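Local coordinates for M152 protein (Murid herpesvirus 1, PDB 4G59), which probably acts as a viral immunoevasin with an MHC class I-like fold, binding host NKG2D ligands of the RAE-1 family so that they fail to reach the infected cell surface, at residues S27-S38 and F74-I85. Numbering follows the deposited sequence.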
loop_
_atom_site.group_PDB
_atom_site.type_symbol
_atom_site.label_atom_id
_atom_site.label_comp_id
_atom_site.label_asym_id
_atom_site.label_seq_id
_atom_site.Cartn_x
_atom_site.Cartn_y
_atom_site.Cartn_z
ATOM N N SER B 27 7.030 -5.871 -10.250
ATOM C CA SER B 27 5.877 -6.471 -10.899
ATOM C C SER B 27 5.092 -7.330 -9.922
ATOM O O SER B 27 5.618 -8.290 -9.313
ATOM C CB SER B 27 6.283 -7.259 -12.139
ATOM O OG SER B 27 6.526 -6.379 -13.209
ATOM N N TYR B 28 3.829 -6.957 -9.783
ATOM C CA TYR B 28 2.915 -7.590 -8.856
ATOM C C TYR B 28 1.770 -8.175 -9.645
ATOM O O TYR B 28 0.963 -7.428 -10.247
ATOM C CB TYR B 28 2.362 -6.529 -7.899
ATOM C CG TYR B 28 1.223 -7.001 -7.008
ATOM C CD1 TYR B 28 1.257 -8.243 -6.391
ATOM C CD2 TYR B 28 0.129 -6.175 -6.748
ATOM C CE1 TYR B 28 0.231 -8.665 -5.573
ATOM C CE2 TYR B 28 -0.903 -6.598 -5.914
ATOM C CZ TYR B 28 -0.842 -7.840 -5.336
ATOM O OH TYR B 28 -1.872 -8.264 -4.513
ATOM N N ARG B 29 1.684 -9.500 -9.640
ATOM C CA ARG B 29 0.545 -10.169 -10.244
ATOM C C ARG B 29 -0.526 -10.383 -9.197
ATOM O O ARG B 29 -0.341 -11.133 -8.238
ATOM C CB ARG B 29 0.929 -11.504 -10.864
ATOM C CG ARG B 29 -0.232 -12.124 -11.611
ATOM C CD ARG B 29 0.114 -13.477 -12.176
ATOM N NE ARG B 29 -0.877 -13.860 -13.171
ATOM C CZ ARG B 29 -2.003 -14.506 -12.886
ATOM N NH1 ARG B 29 -2.284 -14.861 -11.629
ATOM N NH2 ARG B 29 -2.847 -14.797 -13.864
ATOM N N GLU B 30 -1.651 -9.724 -9.416
ATOM C CA GLU B 30 -2.762 -9.701 -8.481
ATOM C C GLU B 30 -3.794 -10.759 -8.869
ATOM O O GLU B 30 -4.353 -11.464 -8.014
ATOM C CB GLU B 30 -3.387 -8.316 -8.558
ATOM C CG GLU B 30 -4.484 -8.052 -7.596
ATOM C CD GLU B 30 -5.093 -6.701 -7.837
ATOM O OE1 GLU B 30 -5.187 -6.309 -9.022
ATOM O OE2 GLU B 30 -5.470 -6.034 -6.850
ATOM N N GLY B 31 -4.057 -10.843 -10.170
ATOM C CA GLY B 31 -4.946 -11.850 -10.710
ATOM C C GLY B 31 -4.715 -12.048 -12.197
ATOM O O GLY B 31 -3.718 -11.578 -12.734
ATOM N N PRO B 32 -5.637 -12.759 -12.865
ATOM C CA PRO B 32 -5.548 -13.016 -14.310
ATOM C C PRO B 32 -5.425 -11.722 -15.095
ATOM O O PRO B 32 -6.328 -10.901 -15.023
ATOM C CB PRO B 32 -6.890 -13.679 -14.619
ATOM C CG PRO B 32 -7.257 -14.390 -13.319
ATOM C CD PRO B 32 -6.778 -13.454 -12.234
ATOM N N GLU B 33 -4.324 -11.545 -15.817
ATOM C CA GLU B 33 -4.070 -10.310 -16.562
ATOM C C GLU B 33 -4.246 -9.040 -15.723
ATOM O O GLU B 33 -4.667 -7.991 -16.233
ATOM C CB GLU B 33 -4.923 -10.258 -17.829
ATOM C CG GLU B 33 -4.593 -11.376 -18.799
ATOM C CD GLU B 33 -5.429 -11.337 -20.050
ATOM O OE1 GLU B 33 -6.247 -10.410 -20.213
ATOM O OE2 GLU B 33 -5.257 -12.244 -20.885
ATOM N N MET B 34 -3.913 -9.150 -14.436
ATOM C CA MET B 34 -3.995 -8.018 -13.520
ATOM C C MET B 34 -2.648 -7.798 -12.838
ATOM O O MET B 34 -2.312 -8.471 -11.855
ATOM C CB MET B 34 -5.109 -8.217 -12.493
ATOM C CG MET B 34 -6.478 -8.346 -13.110
ATOM S SD MET B 34 -7.250 -6.777 -13.527
ATOM C CE MET B 34 -7.647 -6.236 -11.869
ATOM N N PHE B 35 -1.885 -6.852 -13.379
ATOM C CA PHE B 35 -0.557 -6.546 -12.873
ATOM C C PHE B 35 -0.442 -5.071 -12.478
ATOM O O PHE B 35 -1.038 -4.185 -13.106
ATOM C CB PHE B 35 0.523 -6.870 -13.928
ATOM C CG PHE B 35 0.621 -8.336 -14.290
ATOM C CD1 PHE B 35 1.658 -9.115 -13.795
ATOM C CD2 PHE B 35 -0.316 -8.930 -15.135
ATOM C CE1 PHE B 35 1.749 -10.471 -14.127
ATOM C CE2 PHE B 35 -0.229 -10.291 -15.478
ATOM C CZ PHE B 35 0.794 -11.056 -14.977
ATOM N N ARG B 36 0.316 -4.807 -11.421
ATOM C CA ARG B 36 0.722 -3.443 -11.152
ATOM C C ARG B 36 2.223 -3.419 -11.393
ATOM O O ARG B 36 2.971 -4.159 -10.746
ATOM C CB ARG B 36 0.386 -3.024 -9.723
ATOM C CG ARG B 36 0.637 -1.521 -9.427
ATOM C CD ARG B 36 0.790 -1.261 -7.928
ATOM N NE ARG B 36 1.946 -2.000 -7.438
ATOM C CZ ARG B 36 2.071 -2.478 -6.205
ATOM N NH1 ARG B 36 1.097 -2.276 -5.324
ATOM N NH2 ARG B 36 3.173 -3.159 -5.855
ATOM N N HIS B 37 2.658 -2.606 -12.350
ATOM C CA HIS B 37 4.086 -2.418 -12.598
ATOM C C HIS B 37 4.523 -1.021 -12.121
ATOM O O HIS B 37 3.749 -0.055 -12.181
ATOM C CB HIS B 37 4.412 -2.578 -14.094
ATOM C CG HIS B 37 3.975 -3.886 -14.689
ATOM N ND1 HIS B 37 4.588 -5.089 -14.389
ATOM C CD2 HIS B 37 3.018 -4.171 -15.607
ATOM C CE1 HIS B 37 4.015 -6.055 -15.087
ATOM N NE2 HIS B 37 3.057 -5.526 -15.829
ATOM N N SER B 38 5.762 -0.914 -11.651
ATOM C CA SER B 38 6.280 0.374 -11.199
ATOM C C SER B 38 7.792 0.411 -11.261
ATOM O O SER B 38 8.464 -0.606 -11.041
ATOM C CB SER B 38 5.871 0.654 -9.763
ATOM O OG SER B 38 6.496 -0.298 -8.929
ATOM N N PHE B 74 8.310 -5.279 -18.790
ATOM C CA PHE B 74 7.082 -5.577 -18.067
ATOM C C PHE B 74 6.191 -6.521 -18.842
ATOM O O PHE B 74 5.501 -7.354 -18.243
ATOM C CB PHE B 74 6.304 -4.302 -17.745
ATOM C CG PHE B 74 6.930 -3.466 -16.669
ATOM C CD1 PHE B 74 7.409 -4.055 -15.502
ATOM C CD2 PHE B 74 7.035 -2.082 -16.824
ATOM C CE1 PHE B 74 7.987 -3.283 -14.500
ATOM C CE2 PHE B 74 7.601 -1.294 -15.826
ATOM C CZ PHE B 74 8.086 -1.898 -14.670
ATOM N N VAL B 75 6.176 -6.369 -20.169
ATOM C CA VAL B 75 5.480 -7.329 -21.028
ATOM C C VAL B 75 6.059 -8.719 -20.806
ATOM O O VAL B 75 5.313 -9.700 -20.727
ATOM C CB VAL B 75 5.502 -6.912 -22.518
ATOM C CG1 VAL B 75 5.190 -8.099 -23.430
ATOM C CG2 VAL B 75 4.502 -5.796 -22.746
ATOM N N GLU B 76 7.379 -8.796 -20.652
ATOM C CA GLU B 76 8.016 -10.075 -20.356
ATOM C C GLU B 76 7.596 -10.600 -18.996
ATOM O O GLU B 76 7.300 -11.785 -18.868
ATOM C CB GLU B 76 9.541 -9.989 -20.448
ATOM C CG GLU B 76 10.295 -11.221 -19.907
ATOM C CD GLU B 76 9.970 -12.536 -20.639
ATOM O OE1 GLU B 76 9.344 -12.491 -21.719
ATOM O OE2 GLU B 76 10.343 -13.618 -20.128
ATOM N N GLN B 77 7.553 -9.729 -17.982
ATOM C CA GLN B 77 7.156 -10.181 -16.643
ATOM C C GLN B 77 5.734 -10.728 -16.663
ATOM O O GLN B 77 5.429 -11.671 -15.950
ATOM C CB GLN B 77 7.271 -9.074 -15.582
ATOM C CG GLN B 77 8.665 -8.475 -15.398
ATOM C CD GLN B 77 9.767 -9.505 -15.214
ATOM O OE1 GLN B 77 9.692 -10.386 -14.352
ATOM N NE2 GLN B 77 10.816 -9.378 -16.016
ATOM N N GLU B 78 4.872 -10.157 -17.493
ATOM C CA GLU B 78 3.495 -10.623 -17.536
ATOM C C GLU B 78 3.403 -12.062 -18.058
ATOM O O GLU B 78 2.727 -12.913 -17.460
ATOM C CB GLU B 78 2.604 -9.649 -18.318
ATOM C CG GLU B 78 2.377 -8.343 -17.573
ATOM C CD GLU B 78 1.287 -7.490 -18.158
ATOM O OE1 GLU B 78 1.222 -6.301 -17.794
ATOM O OE2 GLU B 78 0.474 -7.996 -18.956
ATOM N N ARG B 79 4.099 -12.322 -19.164
ATOM C CA ARG B 79 4.291 -13.671 -19.673
ATOM C C ARG B 79 4.966 -14.582 -18.641
ATOM O O ARG B 79 4.452 -15.652 -18.325
ATOM C CB ARG B 79 5.142 -13.638 -20.947
ATOM C CG ARG B 79 5.006 -14.889 -21.789
ATOM C CD ARG B 79 6.196 -15.111 -22.697
ATOM N NE ARG B 79 7.472 -15.064 -21.985
ATOM C CZ ARG B 79 7.976 -16.065 -21.273
ATOM N NH1 ARG B 79 7.309 -17.200 -21.163
ATOM N NH2 ARG B 79 9.144 -15.929 -20.661
ATOM N N PHE B 80 6.115 -14.162 -18.118
ATOM C CA PHE B 80 6.885 -15.005 -17.206
ATOM C C PHE B 80 6.097 -15.418 -15.963
ATOM O O PHE B 80 6.110 -16.580 -15.561
ATOM C CB PHE B 80 8.187 -14.301 -16.792
ATOM C CG PHE B 80 8.904 -14.966 -15.627
ATOM C CD1 PHE B 80 9.432 -16.247 -15.747
ATOM C CD2 PHE B 80 9.060 -14.296 -14.413
ATOM C CE1 PHE B 80 10.101 -16.853 -14.661
ATOM C CE2 PHE B 80 9.725 -14.890 -13.328
ATOM C CZ PHE B 80 10.246 -16.173 -13.449
ATOM N N VAL B 81 5.423 -14.452 -15.350
ATOM C CA VAL B 81 4.711 -14.676 -14.091
ATOM C C VAL B 81 3.463 -15.528 -14.337
ATOM O O VAL B 81 3.051 -16.308 -13.464
ATOM C CB VAL B 81 4.369 -13.325 -13.377
ATOM C CG1 VAL B 81 3.565 -13.560 -12.125
ATOM C CG2 VAL B 81 5.643 -12.556 -13.032
ATOM N N TYR B 82 2.880 -15.392 -15.531
ATOM C CA TYR B 82 1.737 -16.214 -15.922
ATOM C C TYR B 82 2.129 -17.689 -16.043
ATOM O O TYR B 82 1.473 -18.549 -15.450
ATOM C CB TYR B 82 1.107 -15.714 -17.225
ATOM C CG TYR B 82 0.129 -16.691 -17.842
ATOM C CD1 TYR B 82 -1.126 -16.894 -17.284
ATOM C CD2 TYR B 82 0.458 -17.410 -18.985
ATOM C CE1 TYR B 82 -2.024 -17.789 -17.845
ATOM C CE2 TYR B 82 -0.433 -18.306 -19.550
ATOM C CZ TYR B 82 -1.671 -18.492 -18.973
ATOM O OH TYR B 82 -2.563 -19.383 -19.520
ATOM N N GLU B 83 3.187 -17.986 -16.802
ATOM C CA GLU B 83 3.698 -19.359 -16.882
ATOM C C GLU B 83 4.000 -19.906 -15.492
ATOM O O GLU B 83 3.539 -20.986 -15.144
ATOM C CB GLU B 83 4.966 -19.455 -17.731
ATOM C CG GLU B 83 4.889 -18.803 -19.095
ATOM C CD GLU B 83 3.913 -19.476 -20.033
ATOM O OE1 GLU B 83 3.921 -20.720 -20.111
ATOM O OE2 GLU B 83 3.144 -18.754 -20.707
ATOM N N TYR B 84 4.771 -19.152 -14.708
ATOM C CA TYR B 84 5.206 -19.592 -13.384
ATOM C C TYR B 84 4.024 -20.011 -12.533
ATOM O O TYR B 84 4.019 -21.111 -11.975
ATOM C CB TYR B 84 5.962 -18.469 -12.685
ATOM C CG TYR B 84 6.383 -18.752 -11.257
ATOM C CD1 TYR B 84 6.714 -20.029 -10.838
ATOM C CD2 TYR B 84 6.460 -17.726 -10.329
ATOM C CE1 TYR B 84 7.113 -20.275 -9.531
ATOM C CE2 TYR B 84 6.849 -17.963 -9.019
ATOM C CZ TYR B 84 7.169 -19.233 -8.626
ATOM O OH TYR B 84 7.557 -19.463 -7.327
ATOM N N ILE B 85 3.029 -19.130 -12.447
ATOM C CA ILE B 85 1.846 -19.366 -11.626
ATOM C C ILE B 85 1.067 -20.617 -12.063
ATOM O O ILE B 85 0.741 -21.477 -11.229
ATOM C CB ILE B 85 0.923 -18.120 -11.601
ATOM C CG1 ILE B 85 1.433 -17.101 -10.587
ATOM C CG2 ILE B 85 -0.513 -18.515 -11.272
ATOM C CD1 ILE B 85 1.452 -17.627 -9.162
#
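H37 and F35, on strand 34-40, both meet E78 of helix 68-89, where one helix of the MHC class I-like platform lies on its antiparallel sheet. The NE2 of H37 donates to E78 OE1 over 2.8 Å with an N-H...O angle of 158°. The oxygen accepts through its anti lone pair and lies almost in the imidazole plane. S27 OG, from strand 22-31, is hydrogen-bonded to H37 ND1 at 2.6 Å, also in the ring plane, so both imidazole nitrogens have a partner and the two edge bonds would together hold the ring's rotation.

F74 lies over a face of H37, the rings nearly parallel but offset. Each CB sits over the other ring in a reciprocal CH-pi pair: H37 CB is 3.5 Å from the centroid of the F74 ring, and F74 CB 3.7 Å from that of H37.

E78 also serves F35. With CG beside the backbone N (chi1 -71°) and the chain extended beyond it, the side chain crosses the phenyl face in a CH-pi contact, CG lying nearly on the ring normal, 3.6 Å from the F35 centroid. Its carboxylate then stacks with the ring, the planes only 3° apart, while staying nearly coplanar with the imidazole. V81 closes on the F35 edge, CB to CE1 being 3.9 Å, and also touches V95 and F97 of strand 95-103. Q77 offers its CB and CG to S27, but its amide turns away to Y99 and S152.

Facing away from the helix, Y28 and M34 pack against the chain of another protein, to which E30 is hydrogen-bonded. R29, on strand 22-31, meets the helix farther toward its C-terminal end: extended from CG to NE, it runs alongside V81 in the opposite direction, its CD 3.5 Å from V81 CG1, and I85 CG2 lies over one guanidinium face, 4.1 Å from R29 NH1.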